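Local coordinates for beta-ketoacyl-[acyl-carrier-protein] synthase FabY (Pseudomonas aeruginosa, PDB 4CW4) that catalyses the condensation of acetyl-CoA with malonyl-ACP to give acetoacetyl-ACP, the primer of fatty acid synthesis, at residues R8-V13 / D298-G303; E221-S226 / V276-S281; A305-V310 / Y369-D374. All coordinates share one frame; numbering follows the deposited sequence.

All three contacts are buried and meet at one sheet region of the ketosynthase, each with its own chemistry. Interaction 1 sets the end of helix 288-301 against the start of strand 10-19, with methyl groups and bridging waters but no direct hydrogen bond. Interaction 2 is a parallel strand pair with several weak bonds, and interaction 3 an antiparallel pair with straighter bonds and a salt bridge at one end. Strands 222-225 and 307-314 are neighbours, as are 366-374 and 10-19, so interaction 3 lies between the other two. Interactions 1 and 2 touch the second subunit; no other chain touches the segments of interaction 3.

Interaction 1: R8-V13 / D298-G303; sequences RLPVIV and DVITSG
The guanidinium of Arg8 meets two waters at its edge, in its own plane, while Gly303 CA approaches obliquely, 4.0 Å from Arg8 NH1. Gly303 closes the Schellman motif that ends helix 288-301, the helix that follows the probable active-site Cys286 in this thiolase-type fold. Its positive phi (88°) takes the chain out of the helix, and Gly303 N bonds back to Ile300 O. Water 1 donates to that same Ile300 O at 2.7 Å and accepts from Arg8 NH1. Water 2 bridges Arg8 NH1 and Gly303 O, so one nitrogen reaches Ile300 O of the last turn and Gly303 O just past it, each through a water. The side chain of Arg8 is extended from CG to NE and brings a positive charge close to the helix C-terminus, which is probably favourable electrostatically. At the root of this side chain, Arg8 CB lies 4.0 Å from Ile300 CG2. The same methyl also supports Pro10, with Pro10 CG 3.9 Å from Ile300 CG2, while Pro10 CB rests against Ile300 CD1 at 3.9 Å. The proline ring therefore straddles two branches of the isoleucine, crossing them at a slant. Ala1 of the second subunit packs on Arg8. Arg8 O has no polar partner in the model; Thr301 turns OG1 back to Ile297 O (chi1 61°) and places its methyl CG2 3.4 Å from Arg8 O.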
ATOM      1  N   ARG A   8     -25.301  -5.870 -10.042  1.00 17.30           N
ATOM      2  CA  ARG A   8     -25.337  -4.426  -9.960  1.00 14.40           C
ATOM      3  C   ARG A   8     -24.265  -3.807 -10.834  1.00 12.88           C
ATOM      4  O   ARG A   8     -23.133  -4.282 -10.872  1.00 13.34           O
ATOM      5  CB  ARG A   8     -25.143  -3.989  -8.501  1.00 14.75           C
ATOM      6  CG  ARG A   8     -26.392  -4.231  -7.658  1.00 15.99           C
ATOM      7  CD  ARG A   8     -26.163  -3.978  -6.193  1.00 16.01           C
ATOM      8  NE  ARG A   8     -27.348  -4.264  -5.383  1.00 16.09           N
ATOM      9  CZ  ARG A   8     -27.335  -4.421  -4.064  1.00 18.03           C
ATOM     10  NH1 ARG A   8     -26.189  -4.393  -3.392  1.00 17.31           N
ATOM     11  NH2 ARG A   8     -28.465  -4.638  -3.418  1.00 19.55           N
ATOM     12  N   LEU A   9     -24.636  -2.726 -11.513  1.00 11.33           N
ATOM     13  CA  LEU A   9     -23.734  -1.952 -12.382  1.00 11.57           C
ATOM     14  C   LEU A   9     -23.142  -0.774 -11.620  1.00 11.70           C
ATOM     15  O   LEU A   9     -23.886   0.009 -11.065  1.00 11.73           O
ATOM     16  CB  LEU A   9     -24.498  -1.394 -13.590  1.00 11.86           C
ATOM     17  CG  LEU A   9     -23.699  -0.542 -14.586  1.00 12.79           C
ATOM     18  CD1 LEU A   9     -22.682  -1.384 -15.338  1.00 13.09           C
ATOM     19  CD2 LEU A   9     -24.608   0.183 -15.579  1.00 12.37           C
ATOM     20  N   PRO A  10     -21.804  -0.650 -11.584  1.00 10.99           N
ATOM     21  CA  PRO A  10     -21.225   0.525 -10.925  1.00 10.25           C
ATOM     22  C   PRO A  10     -21.367   1.797 -11.768  1.00  9.94           C
ATOM     23  O   PRO A  10     -20.827   1.883 -12.887  1.00 11.45           O
ATOM     24  CB  PRO A  10     -19.736   0.146 -10.793  1.00 11.34           C
ATOM     25  CG  PRO A  10     -19.705  -1.354 -10.901  1.00 10.88           C
ATOM     26  CD  PRO A  10     -20.760  -1.634 -11.917  1.00 11.54           C
ATOM     27  N   VAL A  11     -22.082   2.780 -11.239  1.00  9.47           N
ATOM     28  CA  VAL A  11     -22.234   4.045 -11.949  1.00 10.96           C
ATOM     29  C   VAL A  11     -21.512   5.148 -11.185  1.00  9.43           C
ATOM     30  O   VAL A  11     -21.468   5.141  -9.953  1.00 10.10           O
ATOM     31  CB  VAL A  11     -23.706   4.406 -12.221  1.00 12.76           C
ATOM     32  CG1 VAL A  11     -24.337   3.368 -13.119  1.00 14.20           C
ATOM     33  CG2 VAL A  11     -24.512   4.556 -10.968  1.00 13.68           C
ATOM     34  N   ILE A  12     -20.925   6.078 -11.942  1.00  9.74           N
ATOM     35  CA  ILE A  12     -20.201   7.206 -11.387  1.00 10.23           C
ATOM     36  C   ILE A  12     -21.190   8.332 -11.121  1.00 10.65           C
ATOM     37  O   ILE A  12     -21.740   8.899 -12.065  1.00 10.30           O
ATOM     38  CB  ILE A  12     -19.091   7.702 -12.339  1.00 10.72           C
ATOM     39  CG1 ILE A  12     -18.114   6.577 -12.697  1.00 11.25           C
ATOM     40  CG2 ILE A  12     -18.370   8.908 -11.709  1.00  9.68           C
ATOM     41  CD1 ILE A  12     -17.209   6.915 -13.856  1.00 11.82           C
ATOM     42  N   VAL A  13     -21.442   8.623  -9.845  1.00  9.76           N
ATOM     43  CA  VAL A  13     -22.445   9.614  -9.462  1.00 10.48           C
ATOM     44  C   VAL A  13     -21.831  10.935  -8.997  1.00  9.73           C
ATOM     45  O   VAL A  13     -22.550  11.915  -8.770  1.00 10.60           O
ATOM     46  CB  VAL A  13     -23.417   9.075  -8.379  1.00 10.40           C
ATOM     47  CG1 VAL A  13     -24.067   7.770  -8.852  1.00 10.57           C
ATOM     48  CG2 VAL A  13     -22.712   8.882  -7.036  1.00 10.91           C
ATOM     49  N   ASP A 298     -15.594  -4.617  -7.846  1.00 12.38           N
ATOM     50  CA  ASP A 298     -15.880  -5.949  -7.346  1.00 14.66           C
ATOM     51  C   ASP A 298     -16.802  -5.927  -6.138  1.00 12.23           C
ATOM     52  O   ASP A 298     -17.673  -6.790  -6.031  1.00 11.74           O
ATOM     53  CB  ASP A 298     -14.603  -6.704  -7.054  1.00 18.30           C
ATOM     54  CG  ASP A 298     -13.901  -7.150  -8.321  1.00 21.79           C
ATOM     55  OD1 ASP A 298     -14.460  -6.968  -9.440  1.00 24.39           O
ATOM     56  OD2 ASP A 298     -12.806  -7.705  -8.195  1.00 22.98           O
ATOM     57  N   VAL A 299     -16.637  -4.965  -5.235  1.00 11.83           N
ATOM     58  CA  VAL A 299     -17.501  -4.911  -4.075  1.00 11.80           C
ATOM     59  C   VAL A 299     -18.919  -4.509  -4.459  1.00 10.98           C
ATOM     60  O   VAL A 299     -19.868  -4.917  -3.773  1.00 12.36           O
ATOM     61  CB  VAL A 299     -16.966  -4.020  -2.932  1.00 13.01           C
ATOM     62  CG1 VAL A 299     -15.640  -4.559  -2.432  1.00 12.91           C
ATOM     63  CG2 VAL A 299     -16.785  -2.602  -3.352  1.00 14.40           C
ATOM     64  N   ILE A 300     -19.087  -3.766  -5.561  1.00 10.26           N
ATOM     65  CA  ILE A 300     -20.434  -3.421  -5.993  1.00 10.01           C
ATOM     66  C   ILE A 300     -21.076  -4.611  -6.670  1.00 11.65           C
ATOM     67  O   ILE A 300     -22.203  -4.965  -6.355  1.00 12.38           O
ATOM     68  CB  ILE A 300     -20.445  -2.176  -6.913  1.00 11.11           C
ATOM     69  CG1 ILE A 300     -20.144  -0.930  -6.068  1.00 12.99           C
ATOM     70  CG2 ILE A 300     -21.780  -2.014  -7.609  1.00 10.84           C
ATOM     71  CD1 ILE A 300     -19.885   0.311  -6.863  1.00 13.34           C
ATOM     72  N   THR A 301     -20.357  -5.265  -7.572  1.00 11.98           N
ATOM     73  CA  THR A 301     -20.966  -6.367  -8.316  1.00 13.51           C
ATOM     74  C   THR A 301     -21.244  -7.581  -7.401  1.00 14.95           C
ATOM     75  O   THR A 301     -22.194  -8.332  -7.627  1.00 16.44           O
ATOM     76  CB  THR A 301     -20.122  -6.758  -9.565  1.00 15.45           C
ATOM     77  OG1 THR A 301     -18.817  -7.202  -9.174  1.00 16.04           O
ATOM     78  CG2 THR A 301     -19.972  -5.579 -10.502  1.00 16.11           C
ATOM     79  N   SER A 302     -20.452  -7.746  -6.346  1.00 14.97           N
ATOM     80  CA  SER A 302     -20.656  -8.857  -5.419  1.00 16.26           C
ATOM     81  C   SER A 302     -21.688  -8.540  -4.335  1.00 18.03           C
ATOM     82  O   SER A 302     -22.087  -9.429  -3.582  1.00 19.84           O
ATOM     83  CB  SER A 302     -19.343  -9.247  -4.745  1.00 16.90           C
ATOM     84  OG  SER A 302     -18.947  -8.228  -3.855  1.00 17.69           O
ATOM     85  N   GLY A 303     -22.110  -7.288  -4.234  1.00 17.90           N
ATOM     86  CA  GLY A 303     -23.120  -6.920  -3.261  1.00 18.03           C
ATOM     87  C   GLY A 303     -22.646  -6.553  -1.890  1.00 16.85           C
ATOM     88  O   GLY A 303     -23.460  -6.375  -0.974  1.00 19.00           O
TER
HETATM   89  O   HOH W   1     -23.620  -3.769  -4.403  1.00 18.48           O
HETATM   90  O   HOH W   2     -25.698  -4.913  -0.672  1.00 23.50           O

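Interaction 2: E221-S226 / V276-S281; sequences EIAVFS and VGMTGS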
ATOM      1  N   GLU A 221     -22.152  -0.970   4.134  1.00 12.56           N
ATOM      2  CA  GLU A 221     -22.287  -0.902   2.671  1.00 12.27           C
ATOM      3  C   GLU A 221     -21.662   0.337   2.004  1.00 12.62           C
ATOM      4  O   GLU A 221     -21.887   0.622   0.818  1.00 13.59           O
ATOM      5  CB  GLU A 221     -23.773  -1.058   2.283  1.00 12.61           C
ATOM      6  CG  GLU A 221     -24.273  -2.489   2.504  1.00 13.04           C
ATOM      7  CD  GLU A 221     -25.735  -2.682   2.168  1.00 14.60           C
ATOM      8  OE1 GLU A 221     -26.491  -1.680   2.216  1.00 15.08           O
ATOM      9  OE2 GLU A 221     -26.112  -3.835   1.854  1.00 17.00           O
ATOM     10  N   ILE A 222     -20.883   1.066   2.790  1.00 12.18           N
ATOM     11  CA  ILE A 222     -20.067   2.168   2.304  1.00 12.24           C
ATOM     12  C   ILE A 222     -18.631   1.671   2.260  1.00 12.02           C
ATOM     13  O   ILE A 222     -18.199   0.983   3.163  1.00 13.43           O
ATOM     14  CB  ILE A 222     -20.101   3.356   3.286  1.00 14.52           C
ATOM     15  CG1 ILE A 222     -21.530   3.805   3.564  1.00 18.21           C
ATOM     16  CG2 ILE A 222     -19.241   4.511   2.782  1.00 14.52           C
ATOM     17  CD1 ILE A 222     -22.208   4.378   2.409  1.00 20.72           C
ATOM     18  N   ALA A 223     -17.892   2.001   1.214  1.00 11.03           N
ATOM     19  CA  ALA A 223     -16.505   1.581   1.090  1.00 11.33           C
ATOM     20  C   ALA A 223     -15.662   2.739   0.607  1.00 10.49           C
ATOM     21  O   ALA A 223     -16.132   3.545  -0.169  1.00 11.56           O
ATOM     22  CB  ALA A 223     -16.401   0.467   0.100  1.00 12.66           C
ATOM     23  N   VAL A 224     -14.416   2.781   1.062  1.00 10.19           N
ATOM     24  CA  VAL A 224     -13.446   3.777   0.631  1.00 11.51           C
ATOM     25  C   VAL A 224     -12.135   3.082   0.307  1.00 10.65           C
ATOM     26  O   VAL A 224     -11.614   2.332   1.135  1.00 10.65           O
ATOM     27  CB  VAL A 224     -13.190   4.853   1.707  1.00 12.04           C
ATOM     28  CG1 VAL A 224     -12.166   5.866   1.219  1.00 12.20           C
ATOM     29  CG2 VAL A 224     -14.496   5.546   2.094  1.00 13.51           C
ATOM     30  N   PHE A 225     -11.617   3.338  -0.894  1.00 10.93           N
ATOM     31  CA  PHE A 225     -10.314   2.846  -1.332  1.00 10.67           C
ATOM     32  C   PHE A 225      -9.466   3.981  -1.885  1.00 10.74           C
ATOM     33  O   PHE A 225      -9.858   4.607  -2.867  1.00 12.19           O
ATOM     34  CB  PHE A 225     -10.484   1.754  -2.372  1.00 12.06           C
ATOM     35  CG  PHE A 225     -11.392   0.646  -1.911  1.00 10.87           C
ATOM     36  CD1 PHE A 225     -11.029  -0.178  -0.854  1.00 12.35           C
ATOM     37  CD2 PHE A 225     -12.627   0.451  -2.503  1.00 11.55           C
ATOM     38  CE1 PHE A 225     -11.882  -1.188  -0.428  1.00 12.32           C
ATOM     39  CE2 PHE A 225     -13.477  -0.551  -2.065  1.00 12.15           C
ATOM     40  CZ  PHE A 225     -13.112  -1.363  -1.034  1.00 12.35           C
ATOM     41  N   SER A 226      -8.312   4.228  -1.250  1.00 11.22           N
ATOM     42  CA  SER A 226      -7.422   5.318  -1.663  1.00 10.14           C
ATOM     43  C   SER A 226      -5.972   4.966  -1.316  1.00 10.36           C
ATOM     44  O   SER A 226      -5.652   3.792  -1.232  1.00 10.83           O
ATOM     45  CB  SER A 226      -7.845   6.648  -1.044  1.00 11.95           C
ATOM     46  OG  SER A 226      -7.094   7.696  -1.621  1.00 10.52           O
ATOM     47  N   VAL A 276     -18.172   3.460   9.004  1.00 12.19           N
ATOM     48  CA  VAL A 276     -17.788   2.184   9.619  1.00 12.63           C
ATOM     49  C   VAL A 276     -17.769   1.045   8.592  1.00 11.45           C
ATOM     50  O   VAL A 276     -17.898  -0.127   8.950  1.00 13.08           O
ATOM     51  CB  VAL A 276     -18.712   1.798  10.802  1.00 12.25           C
ATOM     52  CG1 VAL A 276     -18.584   2.828  11.902  1.00 14.41           C
ATOM     53  CG2 VAL A 276     -20.187   1.620  10.351  1.00 11.94           C
ATOM     54  N   GLY A 277     -17.609   1.387   7.321  1.00 12.56           N
ATOM     55  CA  GLY A 277     -17.684   0.412   6.257  1.00 12.05           C
ATOM     56  C   GLY A 277     -16.345  -0.152   5.838  1.00 12.59           C
ATOM     57  O   GLY A 277     -15.355  -0.046   6.575  1.00 12.43           O
ATOM     58  N   MET A 278     -16.332  -0.763   4.650  0.69 12.04           N
ATOM     59  CA  MET A 278     -15.148  -1.380   4.052  0.69 12.16           C
ATOM     60  C   MET A 278     -14.089  -0.340   3.776  0.69 10.72           C
ATOM     61  O   MET A 278     -14.419   0.820   3.484  0.69 10.39           O
ATOM     62  CB  MET A 278     -15.530  -2.002   2.707  0.69 15.21           C
ATOM     63  CG  MET A 278     -16.618  -3.028   2.797  0.69 19.18           C
ATOM     64  SD  MET A 278     -16.881  -3.807   1.212  0.69 21.64           S
ATOM     65  CE  MET A 278     -15.760  -5.193   1.284  0.69 19.86           C
ATOM     66  N   THR A 279     -12.826  -0.745   3.808  1.00 11.22           N
ATOM     67  CA  THR A 279     -11.760   0.172   3.538  1.00 10.70           C
ATOM     68  C   THR A 279     -10.554  -0.606   3.064  1.00 11.07           C
ATOM     69  O   THR A 279     -10.481  -1.819   3.230  1.00 11.78           O
ATOM     70  CB  THR A 279     -11.473   1.031   4.787  1.00 11.56           C
ATOM     71  OG1 THR A 279     -10.628   2.135   4.434  1.00 13.51           O
ATOM     72  CG2 THR A 279     -10.869   0.207   5.926  1.00 12.76           C
ATOM     73  N   GLY A 280      -9.612   0.084   2.438  1.00 11.05           N
ATOM     74  CA  GLY A 280      -8.384  -0.539   2.010  1.00 11.08           C
ATOM     75  C   GLY A 280      -7.616   0.421   1.126  1.00 11.00           C
ATOM     76  O   GLY A 280      -8.185   1.370   0.608  1.00 11.26           O
ATOM     77  N   SER A 281      -6.322   0.164   0.959  1.00 10.60           N
ATOM     78  CA  SER A 281      -5.468   0.966   0.102  1.00 10.57           C
ATOM     79  C   SER A 281      -4.633   0.019  -0.719  1.00 10.51           C
ATOM     80  O   SER A 281      -3.770  -0.663  -0.176  1.00 10.93           O
ATOM     81  CB  SER A 281      -4.556   1.870   0.937  1.00 11.12           C
ATOM     82  OG  SER A 281      -5.288   2.723   1.811  1.00 11.48           O
TER
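Phe225 turns the edge of its ring to the backbone of Gly280, its partner across a parallel strand pair. Phe225 CB starts 3.8 Å from Gly280 O. With CG turned beside the backbone N (chi1 -53°), the ring leans toward the neighbouring strand, and Phe225 CD1 comes within 3.6 Å of Gly280 N. Gly280 CA lies at the ring edge, in plane, where glycine presents no side chain. Further out, Phe225 CE1 is 3.8 Å from Thr279 C, an oblique approach. On the far side of the ring, CE2 turns to Val299 of helix 288-301. Two residues back along the strand, on the same face, Ala223 CB and Met278 CB touch at 3.7 Å. The strands run nearly parallel, 7° apart, in the N-terminal ketosynthase half of the fold. Their ladder is uneven: Val224 N reaches Met278 O at 3.1 Å, from above the carbonyl plane, whereas Met278 N to Ile222 O, Gly280 N to Val224 O and Ser226 N to Gly280 O are weak. CA-H...O contacts, such as Thr279 CA to Val224 O at 3.2 Å, fill in between them. Helix 263-273 lies along the opposite face, where Asn269 bonds Thr279 OG1. Helix 288-301 packs on Phe225 and Met278, strand 307-314 flanks 222-225, and at Ser281 an antiparallel strand of the second subunit pairs alongside, so the sheet crosses the interface.

Interaction 3: A305-V310 / Y369-D374; sequences ARVVIV and YVVLMD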
ATOM      1  N   ALA A 305     -20.851  -3.801  -1.098  1.00 13.67           N
ATOM      2  CA  ALA A 305     -20.991  -2.363  -0.857  1.00 13.91           C
ATOM      3  C   ALA A 305     -21.832  -1.723  -1.941  1.00 12.31           C
ATOM      4  O   ALA A 305     -21.855  -2.185  -3.082  1.00 13.58           O
ATOM      5  CB  ALA A 305     -19.624  -1.671  -0.771  1.00 15.07           C
ATOM      6  N   ARG A 306     -22.510  -0.649  -1.578  1.00 11.31           N
ATOM      7  CA  ARG A 306     -23.413   0.037  -2.482  1.00 11.91           C
ATOM      8  C   ARG A 306     -22.944   1.439  -2.837  1.00 10.74           C
ATOM      9  O   ARG A 306     -23.395   1.990  -3.856  1.00 11.20           O
ATOM     10  CB  ARG A 306     -24.793   0.100  -1.861  1.00 12.81           C
ATOM     11  CG  ARG A 306     -25.369  -1.294  -1.592  1.00 13.94           C
ATOM     12  CD  ARG A 306     -26.853  -1.293  -1.331  1.00 15.20           C
ATOM     13  NE  ARG A 306     -27.574  -1.029  -2.575  1.00 15.45           N
ATOM     14  CZ  ARG A 306     -28.881  -1.191  -2.759  1.00 17.29           C
ATOM     15  NH1 ARG A 306     -29.663  -1.608  -1.771  1.00 18.46           N
ATOM     16  NH2 ARG A 306     -29.410  -0.944  -3.948  1.00 17.29           N
ATOM     17  N   VAL A 307     -22.087   2.022  -1.994  1.00 11.66           N
ATOM     18  CA  VAL A 307     -21.524   3.348  -2.228  1.00 10.92           C
ATOM     19  C   VAL A 307     -20.040   3.225  -2.026  1.00 11.06           C
ATOM     20  O   VAL A 307     -19.606   2.765  -0.968  1.00 12.49           O
ATOM     21  CB  VAL A 307     -22.072   4.407  -1.248  1.00 13.69           C
ATOM     22  CG1 VAL A 307     -21.499   5.791  -1.561  1.00 14.79           C
ATOM     23  CG2 VAL A 307     -23.589   4.420  -1.306  1.00 15.37           C
ATOM     24  N   VAL A 308     -19.265   3.607  -3.035  1.00 11.13           N
ATOM     25  CA  VAL A 308     -17.827   3.443  -2.969  1.00 11.08           C
ATOM     26  C   VAL A 308     -17.123   4.729  -3.382  1.00 11.18           C
ATOM     27  O   VAL A 308     -17.371   5.273  -4.456  1.00 11.82           O
ATOM     28  CB  VAL A 308     -17.314   2.304  -3.889  1.00 11.82           C
ATOM     29  CG1 VAL A 308     -15.802   2.129  -3.697  1.00 13.73           C
ATOM     30  CG2 VAL A 308     -18.046   1.003  -3.627  1.00 12.04           C
ATOM     31  N   ILE A 309     -16.233   5.206  -2.519  1.00 10.32           N
ATOM     32  CA  ILE A 309     -15.385   6.349  -2.854  1.00 10.46           C
ATOM     33  C   ILE A 309     -14.045   5.748  -3.232  1.00 11.01           C
ATOM     34  O   ILE A 309     -13.422   5.057  -2.420  1.00 13.54           O
ATOM     35  CB  ILE A 309     -15.233   7.325  -1.683  1.00 11.96           C
ATOM     36  CG1 ILE A 309     -16.537   8.132  -1.450  1.00 14.65           C
ATOM     37  CG2 ILE A 309     -14.112   8.330  -1.968  1.00 12.38           C
ATOM     38  CD1 ILE A 309     -17.755   7.323  -1.011  1.00 16.67           C
ATOM     39  N   VAL A 310     -13.628   5.965  -4.474  1.00 10.08           N
ATOM     40  CA  VAL A 310     -12.378   5.406  -4.981  1.00 11.28           C
ATOM     41  C   VAL A 310     -11.490   6.526  -5.485  1.00 10.24           C
ATOM     42  O   VAL A 310     -11.934   7.372  -6.251  1.00 10.13           O
ATOM     43  CB  VAL A 310     -12.615   4.465  -6.186  1.00 15.46           C
ATOM     44  CG1 VAL A 310     -11.324   3.750  -6.565  1.00 15.48           C
ATOM     45  CG2 VAL A 310     -13.724   3.447  -5.919  1.00 17.33           C
ATOM     46  N   TYR A 369     -10.970  11.744  -6.676  1.00  9.59           N
ATOM     47  CA  TYR A 369     -11.933  10.744  -6.221  1.00  9.89           C
ATOM     48  C   TYR A 369     -13.114  10.632  -7.175  1.00 10.19           C
ATOM     49  O   TYR A 369     -13.574  11.627  -7.730  1.00 10.76           O
ATOM     50  CB  TYR A 369     -12.438  11.059  -4.795  1.00 11.16           C
ATOM     51  CG  TYR A 369     -11.340  10.859  -3.820  1.00 10.76           C
ATOM     52  CD1 TYR A 369     -10.999   9.583  -3.409  1.00 11.39           C
ATOM     53  CD2 TYR A 369     -10.578  11.933  -3.371  1.00 10.92           C
ATOM     54  CE1 TYR A 369      -9.938   9.377  -2.566  1.00 11.32           C
ATOM     55  CE2 TYR A 369      -9.520  11.738  -2.537  1.00 11.26           C
ATOM     56  CZ  TYR A 369      -9.198  10.467  -2.137  1.00 11.02           C
ATOM     57  OH  TYR A 369      -8.122  10.230  -1.303  1.00 11.83           O
ATOM     58  N   VAL A 370     -13.604   9.407  -7.343  1.00  9.58           N
ATOM     59  CA  VAL A 370     -14.911   9.199  -7.950  1.00 10.59           C
ATOM     60  C   VAL A 370     -15.814   8.570  -6.903  1.00 10.37           C
ATOM     61  O   VAL A 370     -15.351   7.833  -6.013  1.00 10.77           O
ATOM     62  CB  VAL A 370     -14.876   8.298  -9.216  1.00 12.49           C
ATOM     63  CG1 VAL A 370     -14.090   8.994 -10.347  1.00 14.20           C
ATOM     64  CG2 VAL A 370     -14.329   6.909  -8.911  1.00 13.51           C
ATOM     65  N   VAL A 371     -17.099   8.872  -7.007  1.00  9.67           N
ATOM     66  CA  VAL A 371     -18.108   8.280  -6.136  1.00 10.27           C
ATOM     67  C   VAL A 371     -18.913   7.324  -6.988  1.00 10.43           C
ATOM     68  O   VAL A 371     -19.498   7.736  -7.976  1.00 10.67           O
ATOM     69  CB  VAL A 371     -19.033   9.336  -5.523  1.00 11.47           C
ATOM     70  CG1 VAL A 371     -19.986   8.696  -4.525  1.00 11.96           C
ATOM     71  CG2 VAL A 371     -18.236  10.443  -4.870  1.00 11.62           C
ATOM     72  N   LEU A 372     -18.909   6.048  -6.622  1.00  9.48           N
ATOM     73  CA  LEU A 372     -19.664   5.021  -7.320  1.00 10.30           C
ATOM     74  C   LEU A 372     -20.865   4.608  -6.491  1.00 10.87           C
ATOM     75  O   LEU A 372     -20.798   4.542  -5.256  1.00 11.50           O
ATOM     76  CB  LEU A 372     -18.810   3.767  -7.551  1.00 10.09           C
ATOM     77  CG  LEU A 372     -17.446   3.976  -8.202  1.00 10.92           C
ATOM     78  CD1 LEU A 372     -16.713   2.649  -8.347  1.00 11.20           C
ATOM     79  CD2 LEU A 372     -17.616   4.669  -9.568  1.00 11.08           C
ATOM     80  N   MET A 373     -21.956   4.295  -7.182  1.00  9.95           N
ATOM     81  CA  MET A 373     -23.081   3.622  -6.553  1.00 10.26           C
ATOM     82  C   MET A 373     -23.526   2.484  -7.429  1.00 10.68           C
ATOM     83  O   MET A 373     -23.331   2.530  -8.628  1.00 12.06           O
ATOM     84  CB  MET A 373     -24.270   4.565  -6.383  1.00 11.11           C
ATOM     85  CG  MET A 373     -24.086   5.648  -5.371  1.00 12.65           C
ATOM     86  SD  MET A 373     -25.562   6.676  -5.240  1.00 13.12           S
ATOM     87  CE  MET A 373     -25.008   7.753  -3.903  1.00 14.30           C
ATOM     88  N   ASP A 374     -24.152   1.476  -6.841  1.00 10.31           N
ATOM     89  CA  ASP A 374     -24.873   0.522  -7.665  1.00 12.02           C
ATOM     90  C   ASP A 374     -26.051   1.206  -8.363  1.00 11.19           C
ATOM     91  O   ASP A 374     -26.581   2.218  -7.904  1.00 11.80           O
ATOM     92  CB  ASP A 374     -25.340  -0.692  -6.864  1.00 11.77           C
ATOM     93  CG  ASP A 374     -26.432  -0.373  -5.874  1.00 13.13           C
ATOM     94  OD1 ASP A 374     -27.642  -0.427  -6.245  1.00 13.41           O
ATOM     95  OD2 ASP A 374     -26.082  -0.089  -4.714  1.00 14.58           O
TER
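Val310 and Leu372 touch diagonally on one face of an antiparallel strand pair, Val310 CG2 resting 3.9 Å from Leu372 CD1. Val370 CG2 fits beside the same valine, 4.0 Å from Val310 CB, and Val308 CB faces Leu372 CB at 4.2 Å, so branched side chains follow one another in a compact row. The other face carries Val307, Ile309, Val371 and Met373. Here the branches of Val307 diverge: Val307 CG1 points to Val371 CG1, and Val307 CG2 meets Met373 CG at 4.3 Å. At the end of this face the methyl Ile309 CG2 is a bump against Tyr369 CD1 at 3.7 Å, meeting the ring at a slant. Between the faces, backbone bonds link Val308 with Leu372 and Val310 with Val370 in both directions, nearly straight, and the strands run 159° apart. Arg306 and Asp374 close the other end of the ladder with a salt bridge. The arginine, bent at chi3, presents NE and NH2 side-on, Arg306 NE to Asp374 OD2 at 2.8 Å and Arg306 NH2 to Asp374 OD1 at 2.9 Å. Both oxygens are met on their syn sides, with the two planes 33° apart. Asp374 OD1 also caps Leu377 N at the start of helix 375-381. Trp210 and Ile213 of helix 210-215 cover the Val307 face, and helix 288-301 lies on the opposite one, its Ile300 against Val308 and Leu372.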